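Local atomic coordinates of GDSL-like protein (Roseburia intestinalis L1-82, PDB entry 6HFZ), a protein that is a two-domain carbohydrate esterase active on acetylated mannans, from which it removes acetyl groups. Residues Tyr57-Tyr60 / Glu61-Lys65; Lys65-Gln69 / Ala70-Tyr74; Gly80-Thr83 / Ser84-Val88; Asn110-Thr114 / Glu115-Glu119; Trp271-Lys275 / Lys276-Ile280. All blocks are in the same frame, centred on the assembly; numbering follows the deposited sequence.

Contact 1 of 5, residues Tyr57-Tyr60 / Glu61-Lys65; sequences YHVY and EWWKK
Glu61 N donates to Tyr57 O at 2.8 Å with an N-H...O angle of 157°, and the three residues that follow repeat the i to i+4 pattern: Trp62 N to His58 O, Trp63 N to Val59 O, and Lys64 N to Tyr60 O, the last nearly straight at 174°. The Glu61 side chain, extended beyond CG, runs back to Tyr57 and crosses it obliquely. Its CG sits 3.4 Å from Tyr57 O, and the carboxylate reaches the edge of the Tyr57 ring, OE2 lying 3.4 Å from CE2 near the ring plane, with ring and carboxylate planes 54° apart. An alanine in place of this glutamate would probably leave the Tyr57 ring edge without its carboxylate neighbour and Tyr57 O without the CG contact. Lys64 bends at chi3 and lays its methylene chain across Tyr60, CG over one face and CD 3.7 Å from CE2, while Tyr60 OH bonds to Phe72 O. Val59 CG1 runs alongside the Trp63 indole, 4.1 Å from CD1. Val59 and Trp63 face strand 32-39, Trp62 and Trp63 helix 18-28, and Val59 and Trp62 helix 196-215, as expected of an amphipathic helix flanking the central sheet of an SGNH hydrolase alpha/beta/alpha fold.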
# COMPACT_ATOMS: atom_id res chain seq x y z
N TYR A 57 -13.50 5.78 6.98
CA TYR A 57 -14.20 6.89 7.64
C TYR A 57 -15.15 6.32 8.70
O TYR A 57 -15.31 6.91 9.77
CB TYR A 57 -14.85 7.77 6.58
CG TYR A 57 -15.13 9.16 7.10
CD1 TYR A 57 -14.17 10.15 7.08
CD2 TYR A 57 -16.35 9.43 7.68
CE1 TYR A 57 -14.43 11.41 7.59
CE2 TYR A 57 -16.62 10.67 8.22
CZ TYR A 57 -15.66 11.66 8.16
OH TYR A 57 -15.99 12.90 8.65
N HIS A 58 -15.72 5.14 8.44
CA HIS A 58 -16.57 4.48 9.45
C HIS A 58 -15.76 4.16 10.71
O HIS A 58 -16.25 4.33 11.83
CB HIS A 58 -17.26 3.22 8.92
CG HIS A 58 -18.43 3.42 7.99
ND1 HIS A 58 -19.57 4.17 8.32
CD2 HIS A 58 -18.70 2.88 6.79
CE1 HIS A 58 -20.46 4.08 7.33
NE2 HIS A 58 -19.97 3.28 6.39
N VAL A 59 -14.52 3.70 10.55
CA VAL A 59 -13.71 3.40 11.69
C VAL A 59 -13.36 4.72 12.41
O VAL A 59 -13.26 4.76 13.64
CB VAL A 59 -12.45 2.64 11.28
CG1 VAL A 59 -11.39 2.59 12.35
CG2 VAL A 59 -12.81 1.25 10.79
N TYR A 60 -13.07 5.76 11.62
CA TYR A 60 -12.75 7.09 12.18
C TYR A 60 -13.95 7.56 13.02
O TYR A 60 -13.79 8.04 14.16
CB TYR A 60 -12.35 8.04 11.05
CG TYR A 60 -12.22 9.49 11.45
CD1 TYR A 60 -11.22 9.93 12.29
CD2 TYR A 60 -13.13 10.41 10.97
CE1 TYR A 60 -11.11 11.27 12.65
CE2 TYR A 60 -13.04 11.75 11.33
CZ TYR A 60 -12.03 12.17 12.16
OH TYR A 60 -11.98 13.50 12.48
N GLU A 61 -15.16 7.38 12.48
CA GLU A 61 -16.39 7.77 13.18
C GLU A 61 -16.53 6.94 14.47
O GLU A 61 -17.02 7.49 15.48
CB GLU A 61 -17.61 7.69 12.26
CG GLU A 61 -17.63 8.83 11.26
CD GLU A 61 -18.91 9.06 10.50
OE1 GLU A 61 -19.52 8.07 10.06
OE2 GLU A 61 -19.29 10.24 10.32
N TRP A 62 -16.15 5.65 14.46
CA TRP A 62 -16.12 4.85 15.68
C TRP A 62 -15.31 5.52 16.79
O TRP A 62 -15.80 5.59 17.91
CB TRP A 62 -15.66 3.40 15.46
CG TRP A 62 -15.69 2.54 16.69
CD1 TRP A 62 -16.72 1.75 17.11
CD2 TRP A 62 -14.65 2.40 17.67
NE1 TRP A 62 -16.38 1.14 18.28
CE2 TRP A 62 -15.13 1.54 18.67
CE3 TRP A 62 -13.38 2.96 17.83
CZ2 TRP A 62 -14.36 1.17 19.76
CZ3 TRP A 62 -12.62 2.60 18.92
CH2 TRP A 62 -13.12 1.73 19.89
N TRP A 63 -14.07 5.95 16.51
CA TRP A 63 -13.23 6.62 17.51
C TRP A 63 -13.97 7.86 18.07
O TRP A 63 -14.10 8.00 19.30
CB TRP A 63 -11.85 6.97 16.93
CG TRP A 63 -10.95 5.78 16.75
CD1 TRP A 63 -10.75 5.03 15.62
CD2 TRP A 63 -10.13 5.20 17.76
NE1 TRP A 63 -9.86 4.02 15.87
CE2 TRP A 63 -9.45 4.11 17.17
CE3 TRP A 63 -9.88 5.51 19.10
CZ2 TRP A 63 -8.55 3.32 17.89
CZ3 TRP A 63 -9.01 4.72 19.81
CH2 TRP A 63 -8.35 3.65 19.21
N LYS A 64 -14.43 8.73 17.18
CA LYS A 64 -15.15 9.98 17.58
C LYS A 64 -16.33 9.67 18.52
O LYS A 64 -16.49 10.32 19.55
CB LYS A 64 -15.67 10.73 16.35
CG LYS A 64 -14.59 11.37 15.50
CD LYS A 64 -15.15 12.11 14.34
CE LYS A 64 -15.95 13.33 14.75
NZ LYS A 64 -16.54 13.99 13.56
N LYS A 65 -17.14 8.66 18.17
CA LYS A 65 -18.39 8.34 18.89
C LYS A 65 -18.09 7.65 20.23
O LYS A 65 -18.77 7.87 21.25
CB LYS A 65 -19.31 7.45 18.05
CG LYS A 65 -20.69 7.24 18.67
CD LYS A 65 -21.50 8.54 18.83
CE LYS A 65 -22.67 8.43 19.81
NZ LYS A 65 -23.67 7.43 19.37

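Contact 2 of 5, residues Lys65-Gln69 / Ala70-Tyr74; sequences KTFPQ and ADFTY
Phe67 to Ala70 form a type I beta turn, closed by Ala70 N donating to Phe67 O at 3.1 Å; the N-H...O angle is 158°, but the donor stands 53° out of the carbonyl plane. Phe67 is the first residue to leave helical geometry after helix 55-66, and the turn carries the chain into strand 71-78. Phe72 brings its ring rim to the turn: CE2 lies 3.6 Å from Phe67 O, with the oxygen near the ring plane, and CZ packs 4.1 Å from Phe67 CB. The methyl of Ala70 adds a looser apolar contact, its CB 4.3 Å from Phe67 CB. The Phe67 ring packs on Met24 and Ala27 of helix 18-28, with Thr66 CG2 over one of its faces. Gln69 turns outward, its CG between the backbone N and the carbonyl carbon (chi1 55°), and its NE2 bonds to Lys28 O. A water lies within hydrogen-bonding reach of two carbonyls, 3.0 Å from Phe67 O and 2.8 Å from Ala70 O. Phe67 O therefore meets a backbone N-H, a water and an aromatic C-H rim, concentrating the polar chemistry of a turn whose side-chain contacts across it are apolar, while Gln69 bonds outside it.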
# COMPACT_ATOMS: atom_id res chain seq x y z
N LYS A 65 -17.14 8.66 18.17
CA LYS A 65 -18.39 8.34 18.89
C LYS A 65 -18.09 7.65 20.23
O LYS A 65 -18.77 7.87 21.25
CB LYS A 65 -19.31 7.45 18.05
CG LYS A 65 -20.69 7.24 18.67
CD LYS A 65 -21.50 8.54 18.83
CE LYS A 65 -22.67 8.43 19.81
NZ LYS A 65 -23.67 7.43 19.37
N THR A 66 -17.05 6.82 20.24
CA THR A 66 -16.70 6.09 21.43
C THR A 66 -16.06 7.03 22.45
O THR A 66 -16.25 6.81 23.62
CB THR A 66 -15.84 4.87 21.06
OG1 THR A 66 -16.61 4.12 20.11
CG2 THR A 66 -15.49 3.96 22.22
N PHE A 67 -15.29 8.05 22.01
CA PHE A 67 -14.51 8.93 22.90
C PHE A 67 -14.80 10.38 22.52
O PHE A 67 -13.98 11.05 21.89
CB PHE A 67 -13.02 8.57 22.83
CG PHE A 67 -12.65 7.11 23.02
CD1 PHE A 67 -12.55 6.56 24.30
CD2 PHE A 67 -12.40 6.29 21.93
CE1 PHE A 67 -12.18 5.23 24.47
CE2 PHE A 67 -12.04 4.96 22.10
CZ PHE A 67 -11.94 4.43 23.37
N PRO A 68 -16.02 10.90 22.79
CA PRO A 68 -16.41 12.24 22.34
C PRO A 68 -15.57 13.40 22.93
O PRO A 68 -15.59 14.51 22.39
CB PRO A 68 -17.87 12.39 22.78
CG PRO A 68 -18.09 11.33 23.83
CD PRO A 68 -17.12 10.21 23.51
N GLN A 69 -14.84 13.11 24.01
CA GLN A 69 -13.98 14.07 24.71
C GLN A 69 -12.65 14.25 23.96
O GLN A 69 -11.97 15.24 24.20
CB GLN A 69 -13.77 13.62 26.17
CG GLN A 69 -13.21 12.21 26.36
CD GLN A 69 -14.24 11.09 26.36
OE1 GLN A 69 -15.29 11.17 25.72
NE2 GLN A 69 -13.95 10.03 27.09
N ALA A 70 -12.26 13.28 23.11
CA ALA A 70 -10.97 13.37 22.37
C ALA A 70 -11.16 14.13 21.05
O ALA A 70 -12.27 14.26 20.53
CB ALA A 70 -10.42 11.99 22.15
N ASP A 71 -10.04 14.67 20.53
CA ASP A 71 -9.98 15.31 19.20
C ASP A 71 -9.25 14.40 18.21
O ASP A 71 -8.05 14.18 18.33
CB ASP A 71 -9.24 16.64 19.27
CG ASP A 71 -10.11 17.72 19.89
OD1 ASP A 71 -11.13 18.06 19.25
OD2 ASP A 71 -9.78 18.17 21.01
N PHE A 72 -9.97 13.90 17.23
CA PHE A 72 -9.34 12.96 16.27
C PHE A 72 -9.12 13.63 14.92
O PHE A 72 -9.98 14.40 14.44
CB PHE A 72 -10.21 11.72 16.10
CG PHE A 72 -10.37 10.90 17.35
CD1 PHE A 72 -9.34 10.05 17.74
CD2 PHE A 72 -11.52 10.99 18.13
CE1 PHE A 72 -9.48 9.24 18.86
CE2 PHE A 72 -11.65 10.17 19.23
CZ PHE A 72 -10.64 9.33 19.62
N THR A 73 -8.00 13.22 14.28
CA THR A 73 -7.61 13.64 12.95
C THR A 73 -7.57 12.40 12.04
O THR A 73 -7.01 11.41 12.45
CB THR A 73 -6.24 14.33 12.95
OG1 THR A 73 -6.34 15.48 13.79
CG2 THR A 73 -5.80 14.79 11.58
N TYR A 74 -8.20 12.53 10.88
CA TYR A 74 -8.40 11.45 9.88
C TYR A 74 -7.27 11.52 8.84
O TYR A 74 -7.13 12.55 8.19
CB TYR A 74 -9.75 11.60 9.20
CG TYR A 74 -10.09 10.62 8.09
CD1 TYR A 74 -10.21 9.26 8.33
CD2 TYR A 74 -10.38 11.07 6.82
CE1 TYR A 74 -10.53 8.37 7.33
CE2 TYR A 74 -10.78 10.20 5.82
CZ TYR A 74 -10.84 8.84 6.06
OH TYR A 74 -11.27 8.08 4.99
O HOH W 1 -14.42 12.86 19.53

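Contact 3 of 5, residues Gly80-Thr83 / Ser84-Val88; sequences GGTT and SQFGV. With ACT (acetate ion), chain E.
Phe86 presents the edge of its ring to Thr82: Thr82 CB lies in the ring plane, 3.7 Å from Phe86 CD2, and the methyl CG2 meets the same carbon obliquely. The ring also makes a cation-pi contact with Arg90. Next to this apolar touch the helix begins. Thr83 occupies the N-cap position, and its OG1, placed between backbone N and carbonyl carbon by chi1 of 68°, accepts a weak bond from Gln85 N at 3.1 Å (135°). A water sits 2.6 Å from Thr83 OG1 and gives a second, weak bond to Gln85 OE1, whose firmer partner is His116 NE2. The first full helical bond runs from Gly87 N to Thr83 O at 2.9 Å, the donor in the carbonyl plane. Upstream, Gly81 adopts positive phi and directs its N-H at the acetate, with N to OXT 2.8 Å and an angle of 156°. Ser41 N and Asn110 ND2 also donate to this ion, an arrangement consistent with the Ser-Gly-Asn oxyanion hole of SGNH hydrolases, and His193 NE2 bonds to it as well, although the acetate probably came from the crystallisation liquor. The segment joins strand 71-78 to helix 84-96; Thr83 and Gln85 touch Phe117 of helix 115-129, while Thr82, Gln85 and Phe86 pack on strand 329-336 of the beta-rich part of the chain.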
# COMPACT_ATOMS: atom_id res chain seq x y z
N GLY A 80 -4.97 3.68 -4.76
CA GLY A 80 -5.50 2.57 -5.52
C GLY A 80 -4.49 1.86 -6.38
O GLY A 80 -3.65 2.50 -7.05
N GLY A 81 -4.60 0.53 -6.40
CA GLY A 81 -3.85 -0.34 -7.27
C GLY A 81 -2.36 -0.36 -6.95
O GLY A 81 -1.54 -0.52 -7.88
N THR A 82 -2.02 -0.28 -5.66
CA THR A 82 -0.64 -0.35 -5.19
C THR A 82 -0.53 -1.27 -3.97
O THR A 82 -1.51 -1.60 -3.29
CB THR A 82 -0.03 1.02 -4.89
OG1 THR A 82 -0.67 1.55 -3.74
CG2 THR A 82 -0.13 1.98 -6.07
N THR A 83 0.71 -1.69 -3.71
CA THR A 83 1.03 -2.81 -2.81
C THR A 83 1.82 -2.33 -1.61
O THR A 83 2.22 -1.14 -1.55
CB THR A 83 1.87 -3.86 -3.57
OG1 THR A 83 3.16 -3.33 -3.88
CG2 THR A 83 1.19 -4.30 -4.85
N SER A 84 2.18 -3.27 -0.73
CA SER A 84 3.02 -3.00 0.42
C SER A 84 4.44 -2.63 -0.04
O SER A 84 5.17 -2.00 0.72
CB SER A 84 3.05 -4.16 1.37
OG SER A 84 3.66 -5.31 0.79
N GLN A 85 4.83 -3.03 -1.26
CA GLN A 85 6.17 -2.63 -1.80
C GLN A 85 6.20 -1.10 -2.01
O GLN A 85 7.16 -0.44 -1.63
CB GLN A 85 6.51 -3.44 -3.05
CG GLN A 85 7.91 -3.18 -3.60
CD GLN A 85 8.22 -4.18 -4.69
OE1 GLN A 85 7.37 -4.98 -5.09
NE2 GLN A 85 9.44 -4.15 -5.21
N PHE A 86 5.13 -0.52 -2.56
CA PHE A 86 5.07 0.96 -2.62
C PHE A 86 4.88 1.53 -1.20
O PHE A 86 5.50 2.52 -0.82
CB PHE A 86 4.01 1.40 -3.60
CG PHE A 86 3.90 2.90 -3.81
CD1 PHE A 86 5.00 3.74 -3.70
CD2 PHE A 86 2.69 3.45 -4.19
CE1 PHE A 86 4.89 5.10 -3.92
CE2 PHE A 86 2.59 4.82 -4.42
CZ PHE A 86 3.69 5.64 -4.28
N GLY A 87 4.05 0.84 -0.38
CA GLY A 87 3.80 1.30 1.00
C GLY A 87 5.05 1.57 1.83
O GLY A 87 5.14 2.61 2.52
N VAL A 88 5.99 0.64 1.82
CA VAL A 88 7.22 0.82 2.63
C VAL A 88 8.05 2.00 2.11
O VAL A 88 8.64 2.75 2.94
CB VAL A 88 8.05 -0.48 2.78
CG1 VAL A 88 8.55 -0.94 1.44
CG2 VAL A 88 9.17 -0.35 3.80
C ACT E . -7.18 -2.01 -5.38
O ACT E . -7.73 -1.91 -6.52
OXT ACT E . -6.25 -1.28 -5.01
CH3 ACT E . -7.62 -3.04 -4.39
O HOH W 2 4.39 -3.87 -6.09

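Contact 4 of 5, residues Asn110-Thr114 / Glu115-Glu119; sequences NDDST and EHFME. With ACT (acetate ion), chain E.
Phe117 reaches back over the loop before its helix, and its atoms can be followed outward. Phe117 CB sits 3.3 Å from Asp112 O. CG stands beside the backbone N and anti to the carbonyl carbon (chi1 -73°), which swings the ring over Asp111. One ortho carbon, CD1, meets the Asp111 carboxylate carbon CG at 3.6 Å, with ring and carboxylate planes 33° apart; the other, CD2, lies 3.4 Å from Thr114 OG1, and Thr114 runs alongside the ring. Further out, Phe117 CE2 comes to 3.6 Å from Asp112 N. Asp111 CA makes a CH-pi contact over one face, 14° off the ring normal, while the opposite face carries His116 CD2 over its centre. The ring is thus clamped between a loop residue and its own helical neighbour. Replacing Phe117 by an alanine would probably open a gap between Asp111 and His116 and leave the loop backbone less well fixed. The carboxylate of Asp111 is held by Ser84 and His155, and His116 ND1 by Glu337. Thr114 takes the N-cap position, and its carbonyl O receives the first helical bond from the N of Met118 (a selenomethionine) at 3.0 Å. At the other end of the loop Asn110 ND2 donates to acetate OXT at 2.7 Å. An Asn-Asp pair in the loop after a central strand, its asparagine amide donating to an acetate oxygen, is consistent with the conserved asparagine block of SGNH hydrolases.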
# COMPACT_ATOMS: atom_id res chain seq x y z
N ASN A 110 -4.04 -6.55 -2.55
CA ASN A 110 -3.18 -5.84 -3.49
C ASN A 110 -1.90 -6.65 -3.71
O ASN A 110 -1.56 -7.01 -4.85
CB ASN A 110 -2.83 -4.44 -2.99
CG ASN A 110 -3.99 -3.48 -3.08
OD1 ASN A 110 -4.68 -3.24 -2.08
ND2 ASN A 110 -4.28 -3.01 -4.29
N ASP A 111 -1.23 -6.97 -2.61
CA ASP A 111 -0.09 -7.88 -2.58
C ASP A 111 -0.56 -9.23 -3.15
O ASP A 111 -1.65 -9.67 -2.83
CB ASP A 111 0.44 -8.13 -1.17
CG ASP A 111 1.14 -6.94 -0.55
OD1 ASP A 111 0.96 -5.80 -1.08
OD2 ASP A 111 1.87 -7.15 0.44
N ASP A 112 0.29 -9.89 -3.96
CA ASP A 112 0.11 -11.32 -4.28
C ASP A 112 0.57 -12.14 -3.07
O ASP A 112 1.34 -11.65 -2.24
CB ASP A 112 0.90 -11.73 -5.53
CG ASP A 112 0.44 -11.07 -6.82
OD1 ASP A 112 -0.78 -10.85 -6.97
OD2 ASP A 112 1.33 -10.78 -7.67
N SER A 113 0.05 -13.38 -2.93
CA SER A 113 0.38 -14.21 -1.76
C SER A 113 1.68 -14.96 -2.00
O SER A 113 1.69 -16.19 -2.26
CB SER A 113 -0.75 -15.16 -1.39
OG SER A 113 -0.65 -15.54 -0.01
N THR A 114 2.81 -14.23 -1.93
CA THR A 114 4.09 -14.75 -2.34
C THR A 114 5.12 -14.34 -1.32
O THR A 114 4.92 -13.38 -0.60
CB THR A 114 4.51 -14.25 -3.74
OG1 THR A 114 4.69 -12.83 -3.70
CG2 THR A 114 3.56 -14.69 -4.83
N GLU A 115 6.29 -15.01 -1.37
CA GLU A 115 7.37 -14.71 -0.43
C GLU A 115 7.91 -13.29 -0.62
O GLU A 115 8.29 -12.67 0.35
CB GLU A 115 8.47 -15.75 -0.54
CG GLU A 115 7.98 -17.11 -0.08
CD GLU A 115 8.54 -17.59 1.24
OE1 GLU A 115 9.01 -16.73 2.06
OE2 GLU A 115 8.52 -18.82 1.45
N HIS A 116 7.90 -12.81 -1.87
CA HIS A 116 8.28 -11.43 -2.21
C HIS A 116 7.46 -10.43 -1.40
O HIS A 116 8.03 -9.54 -0.76
CB HIS A 116 8.12 -11.21 -3.72
CG HIS A 116 8.29 -9.79 -4.12
ND1 HIS A 116 9.53 -9.17 -4.17
CD2 HIS A 116 7.38 -8.84 -4.44
CE1 HIS A 116 9.36 -7.90 -4.50
NE2 HIS A 116 8.06 -7.68 -4.68
N PHE A 117 6.12 -10.55 -1.44
CA PHE A 117 5.23 -9.67 -0.70
C PHE A 117 5.27 -9.91 0.81
O PHE A 117 5.06 -8.97 1.59
CB PHE A 117 3.83 -9.69 -1.35
CG PHE A 117 3.80 -8.94 -2.66
CD1 PHE A 117 3.98 -7.56 -2.70
CD2 PHE A 117 3.63 -9.61 -3.86
CE1 PHE A 117 4.01 -6.89 -3.91
CE2 PHE A 117 3.62 -8.93 -5.07
CZ PHE A 117 3.81 -7.57 -5.09
N MSE A 118 5.55 -11.13 1.25
CA MSE A 118 5.81 -11.35 2.67
C MSE A 118 6.97 -10.45 3.11
O MSE A 118 6.92 -9.82 4.17
CB MSE A 118 6.08 -12.78 3.14
CG MSE A 118 5.96 -12.81 4.63
SE MSE A 118 5.90 -14.68 5.29
CE MSE A 118 7.14 -15.45 3.97
N GLU A 119 8.01 -10.38 2.26
CA GLU A 119 9.21 -9.61 2.58
C GLU A 119 8.93 -8.10 2.55
O GLU A 119 9.32 -7.38 3.47
CB GLU A 119 10.34 -10.00 1.62
CG GLU A 119 11.68 -9.43 2.04
CD GLU A 119 12.88 -9.83 1.20
OE1 GLU A 119 12.73 -10.62 0.24
OE2 GLU A 119 13.97 -9.32 1.46
C ACT E . -7.18 -2.01 -5.38
O ACT E . -7.73 -1.91 -6.52
OXT ACT E . -6.25 -1.28 -5.01
CH3 ACT E . -7.62 -3.04 -4.39

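Contact 5 of 5, residues Trp271-Lys275 / Lys276-Ile280; sequences WTASK and KGDSI
A type II beta turn from Lys275 to Asp278 links strand 271-273 to strand 279-286, and the two segments run back at 152° to each other. Asp278 N closes it by donating to Lys275 O at 3.0 Å (163°), and Gly277 takes the third turn position with a positive phi, where a side chain would collide with the carbonyl oxygen of the residue before. The Asp278 side chain then reaches back across the turn: its CG is anti to the carbonyl carbon, which carries OD2 to Lys275 N at 3.0 Å. That donor approaches from above the carboxylate plane. Ser274 N adds a weak bond to the same OD2, and a water donates to OD2 at 2.6 Å while accepting from Ser274 N. One carboxylate oxygen therefore gathers Lys275 N and a water firmly and Ser274 N weakly. Beside it the methyl of Ala273 rests, its CB 3.6 Å from Asp278 OD2. At the ends farthest from the turn, Ile280, extended along both torsions, drives CD1 onto the indole of Trp271, 3.4 Å from the centroid of the five-membered ring and 11° off its normal, a tight CH-pi contact. Trp271 and Ala273 pair through their backbones with strand 361-370, Gly277 and Asp278 with Leu350 of strand 342-352, so the turn passes between two antiparallel sheets; Trp271 and Ile280 both touch Cys250 of strand 249-251 and Leu363.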
# COMPACT_ATOMS: atom_id res chain seq x y z
N TRP A 271 9.19 12.13 -14.31
CA TRP A 271 9.74 12.63 -15.54
C TRP A 271 8.89 12.08 -16.68
O TRP A 271 8.38 10.96 -16.61
CB TRP A 271 11.20 12.19 -15.74
CG TRP A 271 12.20 12.47 -14.69
CD1 TRP A 271 13.05 13.54 -14.61
CD2 TRP A 271 12.49 11.63 -13.56
NE1 TRP A 271 13.87 13.40 -13.54
CE2 TRP A 271 13.54 12.25 -12.85
CE3 TRP A 271 11.96 10.41 -13.09
CZ2 TRP A 271 14.09 11.70 -11.71
CZ3 TRP A 271 12.51 9.88 -11.94
CH2 TRP A 271 13.56 10.50 -11.27
N THR A 272 8.80 12.84 -17.79
CA THR A 272 8.05 12.40 -18.94
C THR A 272 8.95 12.37 -20.18
O THR A 272 9.93 13.07 -20.18
CB THR A 272 6.84 13.29 -19.25
OG1 THR A 272 7.31 14.62 -19.43
CG2 THR A 272 5.83 13.23 -18.12
N ALA A 273 8.53 11.58 -21.18
CA ALA A 273 9.22 11.48 -22.50
C ALA A 273 8.24 11.09 -23.61
O ALA A 273 7.39 10.23 -23.41
CB ALA A 273 10.36 10.48 -22.39
N SER A 274 8.43 11.65 -24.83
CA SER A 274 7.55 11.38 -25.95
C SER A 274 8.27 10.78 -27.17
O SER A 274 7.58 10.33 -28.10
CB SER A 274 6.85 12.66 -26.41
OG SER A 274 6.09 13.23 -25.34
N LYS A 275 9.60 10.85 -27.22
CA LYS A 275 10.36 10.49 -28.44
C LYS A 275 11.28 9.29 -28.25
O LYS A 275 11.99 9.18 -27.26
CB LYS A 275 11.17 11.68 -28.90
CG LYS A 275 10.29 12.83 -29.36
CD LYS A 275 11.10 13.96 -29.87
CE LYS A 275 10.22 15.16 -30.23
NZ LYS A 275 11.07 16.31 -30.59
N LYS A 276 11.31 8.43 -29.28
CA LYS A 276 12.24 7.29 -29.31
C LYS A 276 13.65 7.78 -28.99
O LYS A 276 14.10 8.81 -29.48
CB LYS A 276 12.18 6.56 -30.66
CG LYS A 276 12.99 5.27 -30.68
CD LYS A 276 12.68 4.36 -31.85
CE LYS A 276 13.65 3.20 -31.94
NZ LYS A 276 13.27 2.27 -33.02
N GLY A 277 14.34 7.07 -28.08
CA GLY A 277 15.69 7.40 -27.71
C GLY A 277 15.83 8.35 -26.53
O GLY A 277 16.90 8.57 -26.03
N ASP A 278 14.73 8.97 -26.08
CA ASP A 278 14.77 9.77 -24.86
C ASP A 278 15.21 8.87 -23.70
O ASP A 278 14.68 7.79 -23.55
CB ASP A 278 13.38 10.35 -24.55
CG ASP A 278 12.94 11.50 -25.46
OD1 ASP A 278 13.81 12.02 -26.22
OD2 ASP A 278 11.74 11.91 -25.38
N SER A 279 16.11 9.34 -22.85
CA SER A 279 16.66 8.52 -21.77
C SER A 279 16.93 9.37 -20.53
O SER A 279 16.89 10.64 -20.55
CB SER A 279 17.90 7.78 -22.19
OG SER A 279 18.83 8.67 -22.75
N ILE A 280 17.23 8.66 -19.45
CA ILE A 280 17.55 9.22 -18.16
C ILE A 280 18.45 8.21 -17.43
O ILE A 280 18.28 7.02 -17.63
CB ILE A 280 16.25 9.52 -17.39
CG1 ILE A 280 16.53 10.15 -16.02
CG2 ILE A 280 15.41 8.25 -17.27
CD1 ILE A 280 15.24 10.52 -15.25
O HOH W 3 10.25 14.08 -25.49

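How the contacts relate
Contacts 1 and 2 are neighbours, their centres 8 Å apart; they share Lys65, and Tyr60 OH to Phe72 O at 2.9 Å ties helix 55-66 to the strand that follows. Contacts 3 and 4, centred 11 Å apart, are joined by Ser84 OG to Asp111 OD2 (2.6 Å) and Gln85 OE1 to His116 NE2 (2.8 Å), and both donate to one acetate. Its bonds to Ser41 N and His193 NE2 place it at a probable Ser-His-Asp triad completed by Asp190. Contacts 1 and 3 lie about 15 Å apart between nearest atoms. Contact 5, in the beta-rich part, stays about 12 Å from contact 3 by nearest atoms.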